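Local coordinates for protein hydrolase (Rhizobium meliloti, PDB 5HOE) that acts as a carbohydrate acetylesterase of the SGNH (GDSL-like) hydrolase family, probably cleaving acetyl ester bonds, and assembles as an octamer, at residues Leu96-Thr107 against Tyr143-Pro153; Pro154-Phe164 against Gly204-Ala212. One frame throughout, in Å; residues are numbered along the deposited sequence.

Contact 1 (Leu96-Thr107 against Tyr143-Pro153); sequences LPLDLVIIMLGT and YPAPKVLVVAP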
loop_
_atom_site.group_PDB
_atom_site.type_symbol
_atom_site.label_atom_id
_atom_site.label_comp_id
_atom_site.label_asym_id
_atom_site.label_seq_id
_atom_site.Cartn_x
_atom_site.Cartn_y
_atom_site.Cartn_z
ATOM N N LEU A 96 -16.363 -24.693 -9.213
ATOM C CA LEU A 96 -17.799 -24.758 -9.497
ATOM C C LEU A 96 -18.016 -25.707 -10.673
ATOM O O LEU A 96 -17.163 -25.816 -11.550
ATOM C CB LEU A 96 -18.370 -23.377 -9.792
ATOM C CG LEU A 96 -18.491 -22.386 -8.629
ATOM C CD1 LEU A 96 -19.189 -21.117 -9.087
ATOM C CD2 LEU A 96 -19.240 -22.966 -7.434
ATOM N N PRO A 97 -19.150 -26.421 -10.696
ATOM C CA PRO A 97 -20.253 -26.394 -9.730
ATOM C C PRO A 97 -19.932 -27.164 -8.449
ATOM O O PRO A 97 -19.309 -28.233 -8.518
ATOM C CB PRO A 97 -21.379 -27.089 -10.508
ATOM C CG PRO A 97 -20.671 -28.085 -11.338
ATOM C CD PRO A 97 -19.445 -27.333 -11.817
ATOM N N LEU A 98 -20.340 -26.622 -7.298
ATOM C CA LEU A 98 -20.103 -27.241 -6.000
ATOM C C LEU A 98 -21.422 -27.359 -5.259
ATOM O O LEU A 98 -22.191 -26.396 -5.202
ATOM C CB LEU A 98 -19.129 -26.410 -5.150
ATOM C CG LEU A 98 -17.663 -26.362 -5.591
ATOM C CD1 LEU A 98 -16.939 -25.377 -4.713
ATOM C CD2 LEU A 98 -17.011 -27.746 -5.504
ATOM N N ASP A 99 -21.668 -28.532 -4.677
ATOM C CA ASP A 99 -22.831 -28.738 -3.826
ATOM C C ASP A 99 -22.567 -28.390 -2.366
ATOM O O ASP A 99 -23.494 -27.968 -1.667
ATOM C CB ASP A 99 -23.306 -30.195 -3.927
ATOM C CG ASP A 99 -23.730 -30.568 -5.330
ATOM O OD1 ASP A 99 -22.853 -30.937 -6.128
ATOM O OD2 ASP A 99 -24.937 -30.501 -5.629
ATOM N N LEU A 100 -21.326 -28.531 -1.899
ATOM C CA LEU A 100 -21.000 -28.379 -0.487
ATOM C C LEU A 100 -19.528 -27.995 -0.352
ATOM O O LEU A 100 -18.669 -28.547 -1.051
ATOM C CB LEU A 100 -21.239 -29.697 0.256
ATOM C CG LEU A 100 -20.881 -29.691 1.747
ATOM C CD1 LEU A 100 -21.760 -28.716 2.549
ATOM C CD2 LEU A 100 -20.997 -31.100 2.328
ATOM N N VAL A 101 -19.246 -27.072 0.567
ATOM C CA VAL A 101 -17.892 -26.740 0.980
ATOM C C VAL A 101 -17.784 -27.097 2.450
ATOM O O VAL A 101 -18.597 -26.638 3.258
ATOM C CB VAL A 101 -17.573 -25.255 0.754
ATOM C CG1 VAL A 101 -16.165 -24.937 1.191
ATOM C CG2 VAL A 101 -17.749 -24.894 -0.712
ATOM N N ILE A 102 -16.820 -27.963 2.780
ATOM C CA ILE A 102 -16.505 -28.336 4.156
ATOM C C ILE A 102 -15.269 -27.550 4.567
ATOM O O ILE A 102 -14.244 -27.605 3.877
ATOM C CB ILE A 102 -16.243 -29.850 4.284
ATOM C CG1 ILE A 102 -17.428 -30.640 3.718
ATOM C CG2 ILE A 102 -16.000 -30.226 5.751
ATOM C CD1 ILE A 102 -17.228 -32.137 3.666
ATOM N N ILE A 103 -15.358 -26.816 5.678
ATOM C CA ILE A 103 -14.278 -25.956 6.150
ATOM C C ILE A 103 -13.866 -26.423 7.532
ATOM O O ILE A 103 -14.652 -26.320 8.481
ATOM C CB ILE A 103 -14.697 -24.481 6.219
ATOM C CG1 ILE A 103 -15.365 -24.035 4.912
ATOM C CG2 ILE A 103 -13.468 -23.638 6.503
ATOM C CD1 ILE A 103 -15.871 -22.594 4.928
ATOM N N MET A 104 -12.627 -26.908 7.662
ATOM C CA MET A 104 -12.074 -27.272 8.965
ATOM C C MET A 104 -10.791 -26.456 9.151
ATOM O O MET A 104 -9.728 -26.832 8.648
ATOM C CB MET A 104 -11.820 -28.775 9.117
ATOM C CG MET A 104 -11.406 -29.120 10.569
ATOM S SD MET A 104 -11.383 -30.873 11.048
ATOM C CE MET A 104 -10.295 -31.408 9.767
ATOM N N LEU A 105 -10.904 -25.329 9.854
ATOM C CA LEU A 105 -9.779 -24.430 10.100
ATOM C C LEU A 105 -9.971 -23.807 11.470
ATOM O O LEU A 105 -11.076 -23.809 12.022
ATOM C CB LEU A 105 -9.747 -23.308 9.051
ATOM C CG LEU A 105 -9.287 -23.674 7.654
ATOM C CD1 LEU A 105 -9.516 -22.548 6.631
ATOM C CD2 LEU A 105 -7.840 -24.105 7.703
ATOM N N GLY A 106 -8.897 -23.198 11.978
ATOM C CA GLY A 106 -8.934 -22.449 13.212
ATOM C C GLY A 106 -7.802 -22.808 14.156
ATOM O O GLY A 106 -7.361 -21.981 14.970
ATOM N N THR A 107 -7.317 -24.045 14.053
ATOM C CA THR A 107 -6.230 -24.465 14.929
ATOM C C THR A 107 -5.024 -23.539 14.799
ATOM O O THR A 107 -4.418 -23.148 15.804
ATOM C CB THR A 107 -5.827 -25.900 14.624
ATOM O OG1 THR A 107 -6.956 -26.763 14.782
ATOM C CG2 THR A 107 -4.692 -26.343 15.553
ATOM N N TYR A 143 -24.289 -21.241 -11.911
ATOM C CA TYR A 143 -24.361 -22.205 -10.827
ATOM C C TYR A 143 -24.688 -21.514 -9.498
ATOM O O TYR A 143 -24.263 -20.382 -9.255
ATOM C CB TYR A 143 -23.027 -22.931 -10.711
ATOM C CG TYR A 143 -22.741 -23.888 -11.855
ATOM C CD1 TYR A 143 -23.673 -24.853 -12.235
ATOM C CD2 TYR A 143 -21.539 -23.823 -12.551
ATOM C CE1 TYR A 143 -23.406 -25.742 -13.260
ATOM C CE2 TYR A 143 -21.266 -24.701 -13.590
ATOM C CZ TYR A 143 -22.201 -25.654 -13.946
ATOM O OH TYR A 143 -21.918 -26.540 -14.961
ATOM N N PRO A 144 -25.432 -22.181 -8.618
ATOM C CA PRO A 144 -25.806 -21.576 -7.334
ATOM C C PRO A 144 -24.691 -21.672 -6.302
ATOM O O PRO A 144 -23.711 -22.401 -6.452
ATOM C CB PRO A 144 -26.993 -22.434 -6.882
ATOM C CG PRO A 144 -26.697 -23.772 -7.457
ATOM C CD PRO A 144 -26.096 -23.480 -8.818
ATOM N N ALA A 145 -24.880 -20.928 -5.222
ATOM C CA ALA A 145 -23.969 -21.043 -4.097
ATOM C C ALA A 145 -24.063 -22.437 -3.467
ATOM O O ALA A 145 -25.166 -22.995 -3.326
ATOM C CB ALA A 145 -24.270 -19.986 -3.038
ATOM N N PRO A 146 -22.928 -23.014 -3.070
ATOM C CA PRO A 146 -22.935 -24.284 -2.339
ATOM C C PRO A 146 -23.491 -24.116 -0.938
ATOM O O PRO A 146 -23.536 -23.015 -0.388
ATOM C CB PRO A 146 -21.440 -24.637 -2.238
ATOM C CG PRO A 146 -20.708 -23.663 -3.059
ATOM C CD PRO A 146 -21.566 -22.481 -3.231
ATOM N N LYS A 147 -23.871 -25.247 -0.343
ATOM C CA LYS A 147 -24.062 -25.308 1.099
ATOM C C LYS A 147 -22.698 -25.310 1.800
ATOM O O LYS A 147 -21.641 -25.508 1.176
ATOM C CB LYS A 147 -24.860 -26.561 1.472
ATOM C CG LYS A 147 -26.300 -26.541 0.954
ATOM C CD LYS A 147 -27.035 -27.826 1.271
ATOM C CE LYS A 147 -28.547 -27.672 1.051
ATOM N NZ LYS A 147 -28.853 -27.185 -0.320
ATOM N N VAL A 148 -22.721 -25.096 3.119
ATOM C CA VAL A 148 -21.507 -24.981 3.922
ATOM C C VAL A 148 -21.622 -25.910 5.126
ATOM O O VAL A 148 -22.640 -25.906 5.831
ATOM C CB VAL A 148 -21.251 -23.536 4.403
ATOM C CG1 VAL A 148 -19.982 -23.469 5.252
ATOM C CG2 VAL A 148 -21.119 -22.603 3.220
ATOM N N LEU A 149 -20.566 -26.685 5.380
ATOM C CA LEU A 149 -20.436 -27.432 6.626
ATOM C C LEU A 149 -19.218 -26.886 7.363
ATOM O O LEU A 149 -18.084 -27.068 6.911
ATOM C CB LEU A 149 -20.307 -28.925 6.362
ATOM C CG LEU A 149 -20.036 -29.798 7.590
ATOM C CD1 LEU A 149 -21.154 -29.702 8.642
ATOM C CD2 LEU A 149 -19.808 -31.241 7.160
ATOM N N VAL A 150 -19.464 -26.206 8.486
ATOM C CA VAL A 150 -18.404 -25.724 9.367
ATOM C C VAL A 150 -17.996 -26.873 10.282
ATOM O O VAL A 150 -18.846 -27.480 10.942
ATOM C CB VAL A 150 -18.902 -24.525 10.196
ATOM C CG1 VAL A 150 -17.869 -24.109 11.239
ATOM C CG2 VAL A 150 -19.249 -23.347 9.279
ATOM N N VAL A 151 -16.703 -27.169 10.349
ATOM C CA VAL A 151 -16.184 -28.227 11.215
ATOM C C VAL A 151 -15.263 -27.600 12.236
ATOM O O VAL A 151 -14.228 -27.019 11.878
ATOM C CB VAL A 151 -15.441 -29.311 10.415
ATOM C CG1 VAL A 151 -14.916 -30.429 11.324
ATOM C CG2 VAL A 151 -16.369 -29.885 9.353
ATOM N N ALA A 152 -15.617 -27.732 13.507
ATOM C CA ALA A 152 -14.691 -27.321 14.543
ATOM C C ALA A 152 -13.624 -28.399 14.693
ATOM O O ALA A 152 -13.962 -29.588 14.830
ATOM C CB ALA A 152 -15.405 -27.110 15.883
ATOM N N PRO A 153 -12.343 -28.047 14.636
ATOM C CA PRO A 153 -11.291 -29.052 14.792
ATOM C C PRO A 153 -11.256 -29.573 16.218
ATOM O O PRO A 153 -11.768 -28.921 17.143
ATOM C CB PRO A 153 -10.015 -28.265 14.451
ATOM C CG PRO A 153 -10.356 -26.856 14.860
ATOM C CD PRO A 153 -11.803 -26.682 14.506
HETATM O O HOH W 1 -22.720 -24.837 -7.635
#
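Tyr143 lays one face of its ring over Pro97, where two neighbouring strands of the parallel sheet of this alpha/beta SGNH-hydrolase fold are about to begin. Pro97, which follows a cis peptide bond, sets CB 3.5 Å from the centroid of the Tyr143 ring and only 6° off its normal, a CH-pi contact. The phenol OH is hydrogen-bonded to the backbone N of Arg41 in a second subunit, which places this end of the contact at a subunit interface. Next, Pro144 O accepts from a water that in turn accepts from Leu98 N. Pro146 then tucks its ring against Leu98 and Val101, CG lying 3.8 Å from Leu98 CB.

From Lys147 the two strands run parallel, and five backbone hydrogen bonds alternate between residues 99-103 and 147-151, from Lys147 N to Asp99 O through to Val151 N to Ile103 O. Val148 and Val150 lie on the face packed by helix 118-133; Leu149 and Val151 share the other with Leu100, Ile102 and Met104. There Leu100 CD1 lies 4.1 Å from Leu149 CB. With CG1 anti to its backbone N (chi1 -179°), Val151 turns that methyl to Met104 SD at 3.6 Å and CG2 to Ile102 CG2. Last, Pro153 slides past Thr107, its CG 3.4 Å from Thr107 OG1.

Contact 2 (Pro154-Phe164 against Gly204-Ala212); sequences PPLAPMPDPWF and GIDGIHLSA. With PO4 (phosphate ion), chain E.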
loop_
_atom_site.group_PDB
_atom_site.type_symbol
_atom_site.label_atom_id
_atom_site.label_comp_id
_atom_site.label_asym_id
_atom_site.label_seq_id
_atom_site.Cartn_x
_atom_site.Cartn_y
_atom_site.Cartn_z
ATOM N N PRO A 154 -10.671 -30.750 16.446
ATOM C CA PRO A 154 -10.549 -31.239 17.820
ATOM C C PRO A 154 -9.583 -30.375 18.596
ATOM O O PRO A 154 -8.650 -29.781 18.020
ATOM C CB PRO A 154 -10.007 -32.670 17.638
ATOM C CG PRO A 154 -9.241 -32.626 16.374
ATOM C CD PRO A 154 -9.962 -31.610 15.479
ATOM N N PRO A 155 -9.756 -30.256 19.913
ATOM C CA PRO A 155 -8.829 -29.451 20.710
ATOM C C PRO A 155 -7.400 -29.967 20.628
ATOM O O PRO A 155 -7.156 -31.159 20.437
ATOM C CB PRO A 155 -9.368 -29.600 22.146
ATOM C CG PRO A 155 -10.776 -29.998 22.014
ATOM C CD PRO A 155 -10.864 -30.792 20.728
ATOM N N LEU A 156 -6.455 -29.049 20.827
ATOM C CA LEU A 156 -5.045 -29.400 20.915
ATOM C C LEU A 156 -4.779 -30.294 22.133
ATOM O O LEU A 156 -5.584 -30.380 23.070
ATOM C CB LEU A 156 -4.208 -28.129 21.031
ATOM C CG LEU A 156 -4.208 -27.219 19.808
ATOM C CD1 LEU A 156 -3.610 -25.875 20.137
ATOM C CD2 LEU A 156 -3.416 -27.852 18.672
ATOM N N ALA A 157 -3.629 -30.965 22.105
ATOM C CA ALA A 157 -3.164 -31.810 23.194
ATOM C C ALA A 157 -1.795 -31.342 23.683
ATOM O O ALA A 157 -1.170 -30.489 23.053
ATOM C CB ALA A 157 -3.094 -33.261 22.720
ATOM N N PRO A 158 -1.297 -31.862 24.804
ATOM C CA PRO A 158 0.065 -31.514 25.231
ATOM C C PRO A 158 1.067 -31.882 24.149
ATOM O O PRO A 158 0.898 -32.876 23.432
ATOM C CB PRO A 158 0.256 -32.371 26.485
ATOM C CG PRO A 158 -1.146 -32.485 27.040
ATOM C CD PRO A 158 -1.992 -32.675 25.821
ATOM N N MET A 159 2.125 -31.074 24.038
ATOM C CA MET A 159 3.084 -31.194 22.941
ATOM C C MET A 159 4.490 -31.420 23.484
ATOM O O MET A 159 5.034 -30.535 24.170
ATOM C CB MET A 159 3.072 -29.937 22.081
ATOM C CG MET A 159 1.733 -29.669 21.398
ATOM S SD MET A 159 1.652 -27.956 20.892
ATOM C CE MET A 159 1.550 -27.148 22.482
ATOM N N PRO A 160 5.136 -32.541 23.171
ATOM C CA PRO A 160 6.472 -32.785 23.711
ATOM C C PRO A 160 7.570 -31.931 23.125
ATOM O O PRO A 160 8.575 -31.718 23.817
ATOM C CB PRO A 160 6.694 -34.276 23.420
ATOM C CG PRO A 160 5.816 -34.540 22.206
ATOM C CD PRO A 160 4.609 -33.711 22.438
ATOM N N ASP A 161 7.424 -31.410 21.918
ATOM C CA ASP A 161 8.527 -30.664 21.321
ATOM C C ASP A 161 8.499 -29.208 21.778
ATOM O O ASP A 161 7.475 -28.542 21.610
ATOM C CB ASP A 161 8.404 -30.711 19.799
ATOM C CG ASP A 161 9.491 -29.923 19.113
ATOM O OD1 ASP A 161 10.622 -30.422 19.029
ATOM O OD2 ASP A 161 9.220 -28.800 18.678
ATOM N N PRO A 162 9.607 -28.663 22.305
ATOM C CA PRO A 162 9.554 -27.280 22.807
ATOM C C PRO A 162 9.250 -26.242 21.749
ATOM O O PRO A 162 8.665 -25.197 22.083
ATOM C CB PRO A 162 10.946 -27.059 23.414
ATOM C CG PRO A 162 11.781 -28.111 22.860
ATOM C CD PRO A 162 10.886 -29.293 22.668
ATOM N N TRP A 163 9.636 -26.462 20.485
ATOM C CA TRP A 163 9.309 -25.456 19.474
ATOM C C TRP A 163 7.809 -25.422 19.197
ATOM O O TRP A 163 7.218 -24.339 19.095
ATOM C CB TRP A 163 10.098 -25.672 18.182
ATOM C CG TRP A 163 9.907 -24.541 17.217
ATOM C CD1 TRP A 163 9.285 -24.590 16.007
ATOM C CD2 TRP A 163 10.320 -23.173 17.403
ATOM N NE1 TRP A 163 9.288 -23.339 15.420
ATOM C CE2 TRP A 163 9.923 -22.457 16.259
ATOM C CE3 TRP A 163 10.983 -22.488 18.432
ATOM C CZ2 TRP A 163 10.154 -21.090 16.117
ATOM C CZ3 TRP A 163 11.231 -21.134 18.281
ATOM C CH2 TRP A 163 10.829 -20.447 17.119
ATOM N N PHE A 164 7.174 -26.589 19.069
ATOM C CA PHE A 164 5.720 -26.617 18.940
ATOM C C PHE A 164 5.032 -26.067 20.185
ATOM O O PHE A 164 4.020 -25.373 20.073
ATOM C CB PHE A 164 5.214 -28.034 18.660
ATOM C CG PHE A 164 5.167 -28.433 17.182
ATOM C CD1 PHE A 164 4.811 -27.525 16.179
ATOM C CD2 PHE A 164 5.434 -29.747 16.811
ATOM C CE1 PHE A 164 4.740 -27.930 14.848
ATOM C CE2 PHE A 164 5.385 -30.140 15.499
ATOM C CZ PHE A 164 5.040 -29.247 14.512
ATOM N N GLY A 204 -2.121 -37.572 17.754
ATOM C CA GLY A 204 -0.772 -37.714 17.237
ATOM C C GLY A 204 0.281 -37.389 18.281
ATOM O O GLY A 204 0.050 -36.612 19.208
ATOM N N ILE A 205 1.470 -37.986 18.105
ATOM C CA ILE A 205 2.534 -37.871 19.106
ATOM C C ILE A 205 2.948 -36.418 19.330
ATOM O O ILE A 205 3.434 -36.068 20.413
ATOM C CB ILE A 205 3.735 -38.788 18.761
ATOM C CG1 ILE A 205 4.843 -38.661 19.811
ATOM C CG2 ILE A 205 4.269 -38.481 17.365
ATOM C CD1 ILE A 205 4.360 -38.811 21.253
ATOM N N ASP A 206 2.766 -35.552 18.329
ATOM C CA ASP A 206 3.160 -34.155 18.473
ATOM C C ASP A 206 2.136 -33.278 19.199
ATOM O O ASP A 206 2.461 -32.125 19.488
ATOM C CB ASP A 206 3.556 -33.531 17.118
ATOM C CG ASP A 206 2.446 -33.593 16.069
ATOM O OD1 ASP A 206 1.261 -33.850 16.411
ATOM O OD2 ASP A 206 2.758 -33.335 14.878
ATOM N N GLY A 207 0.940 -33.793 19.540
ATOM C CA GLY A 207 -0.100 -33.012 20.184
ATOM C C GLY A 207 -0.912 -32.122 19.257
ATOM O O GLY A 207 -1.718 -31.316 19.750
ATOM N N ILE A 208 -0.722 -32.235 17.930
ATOM C CA ILE A 208 -1.347 -31.345 16.943
ATOM C C ILE A 208 -2.053 -32.155 15.849
ATOM O O ILE A 208 -3.193 -31.869 15.482
ATOM C CB ILE A 208 -0.294 -30.402 16.318
ATOM C CG1 ILE A 208 0.320 -29.488 17.375
ATOM C CG2 ILE A 208 -0.920 -29.554 15.212
ATOM C CD1 ILE A 208 1.695 -28.988 17.026
ATOM N N HIS A 209 -1.386 -33.174 15.320
ATOM C CA HIS A 209 -1.892 -33.903 14.174
ATOM C C HIS A 209 -2.506 -35.237 14.600
ATOM O O HIS A 209 -2.567 -35.570 15.790
ATOM C CB HIS A 209 -0.787 -34.019 13.123
ATOM C CG HIS A 209 -0.185 -32.699 12.747
ATOM N ND1 HIS A 209 1.046 -32.280 13.206
ATOM C CD2 HIS A 209 -0.660 -31.691 11.980
ATOM C CE1 HIS A 209 1.308 -31.075 12.718
ATOM N NE2 HIS A 209 0.277 -30.686 11.995
ATOM N N LEU A 210 -3.017 -35.982 13.611
ATOM C CA LEU A 210 -3.876 -37.137 13.857
ATOM C C LEU A 210 -3.297 -38.412 13.250
ATOM O O LEU A 210 -2.542 -38.381 12.277
ATOM C CB LEU A 210 -5.278 -36.892 13.281
ATOM C CG LEU A 210 -5.979 -35.557 13.519
ATOM C CD1 LEU A 210 -7.243 -35.498 12.684
ATOM C CD2 LEU A 210 -6.273 -35.419 14.980
ATOM N N SER A 211 -3.650 -39.542 13.857
ATOM C CA SER A 211 -3.317 -40.853 13.330
ATOM C C SER A 211 -4.209 -41.205 12.149
ATOM O O SER A 211 -5.268 -40.611 11.943
ATOM C CB SER A 211 -3.497 -41.903 14.427
ATOM O OG SER A 211 -4.862 -42.130 14.711
ATOM N N ALA A 212 -3.779 -42.209 11.382
ATOM C CA ALA A 212 -4.589 -42.679 10.260
ATOM C C ALA A 212 -5.960 -43.164 10.725
ATOM O O ALA A 212 -6.990 -42.850 10.097
ATOM C CB ALA A 212 -3.855 -43.781 9.490
HETATM P P PO4 E . -0.639 -27.310 11.055
HETATM O O1 PO4 E . -1.646 -26.911 10.014
HETATM O O2 PO4 E . -1.352 -27.608 12.347
HETATM O O3 PO4 E . 0.320 -28.416 10.694
HETATM O O4 PO4 E . 0.369 -26.225 11.258
HETATM O O HOH W 2 5.293 -31.605 19.934
#
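Ile208 drives its CD1 methyl onto one face of the Phe164 ring, 3.6 Å from the centroid and displaced toward the rim, a CH-pi contact. Leu156 CD2 reaches CG1 of the same isoleucine. Beside this apolar cluster, Ala157 N donates to Gly207 O at 3.1 Å, the one direct hydrogen bond between the segments; a water also links Asp161 N to Asp206 O. Gly207 has a positive phi and fits so closely under Pro158 O that a CB would clash with it.

The next shell is the type I turn Gly204-Gly207, which carries Asp206. Its CG lies between the backbone N and carbonyl carbon (chi1 58°), turning the carboxylate back over the following residues. OD1 is gripped by two backbone donors: Ile208 N arrives from above the carboxylate plane in an Asx turn, while His209 N comes in on the syn side. OD2 takes His209 ND1 at 2.6 Å, also on the syn side and in the plane of the imidazole. Replacing this aspartate by an alanine would probably leave His209 ND1 without its acceptor and both backbone N-H groups without their shared oxygen, setting the imidazole freer to turn.

Further constraint on the imidazole comes from Ile208 CG2, 3.6 Å above one face, and from stacking with Trp30. At the far edge NE2 donates almost straight to phosphate O3 at 2.6 Å; the ion, probably from the crystallisation liquor, is also bound by Ser25 N, Ala69 N and Asn108 ND2. Ser25, His209 and Asp206 together fit the charge-relay geometry of a Ser-His-Asp triad, consistent with the active site of an SGNH hydrolase.

How the contacts relate
Contact 1 pairs two central strands of the sheet, and contact 2 joins the segment that follows strand 147-152, ending in the first turn of helix 162-167, to the loop before helix 212-229; the centres are about 25 Å apart, on opposite sides of the chain's centre. Pro154 follows Pro153 directly. The contacts also touch through space, Thr107 CG2 packing on Leu156 CD2 at 3.7 Å. Thr107 of contact 1 has its side chain about 5 Å from the phosphate that His209 of contact 2 binds, so both reach the same probable catalytic pocket. Different subunits flank them: a second meets Tyr143 in contact 1, and a third packs on Trp163 and Phe164 in contact 2.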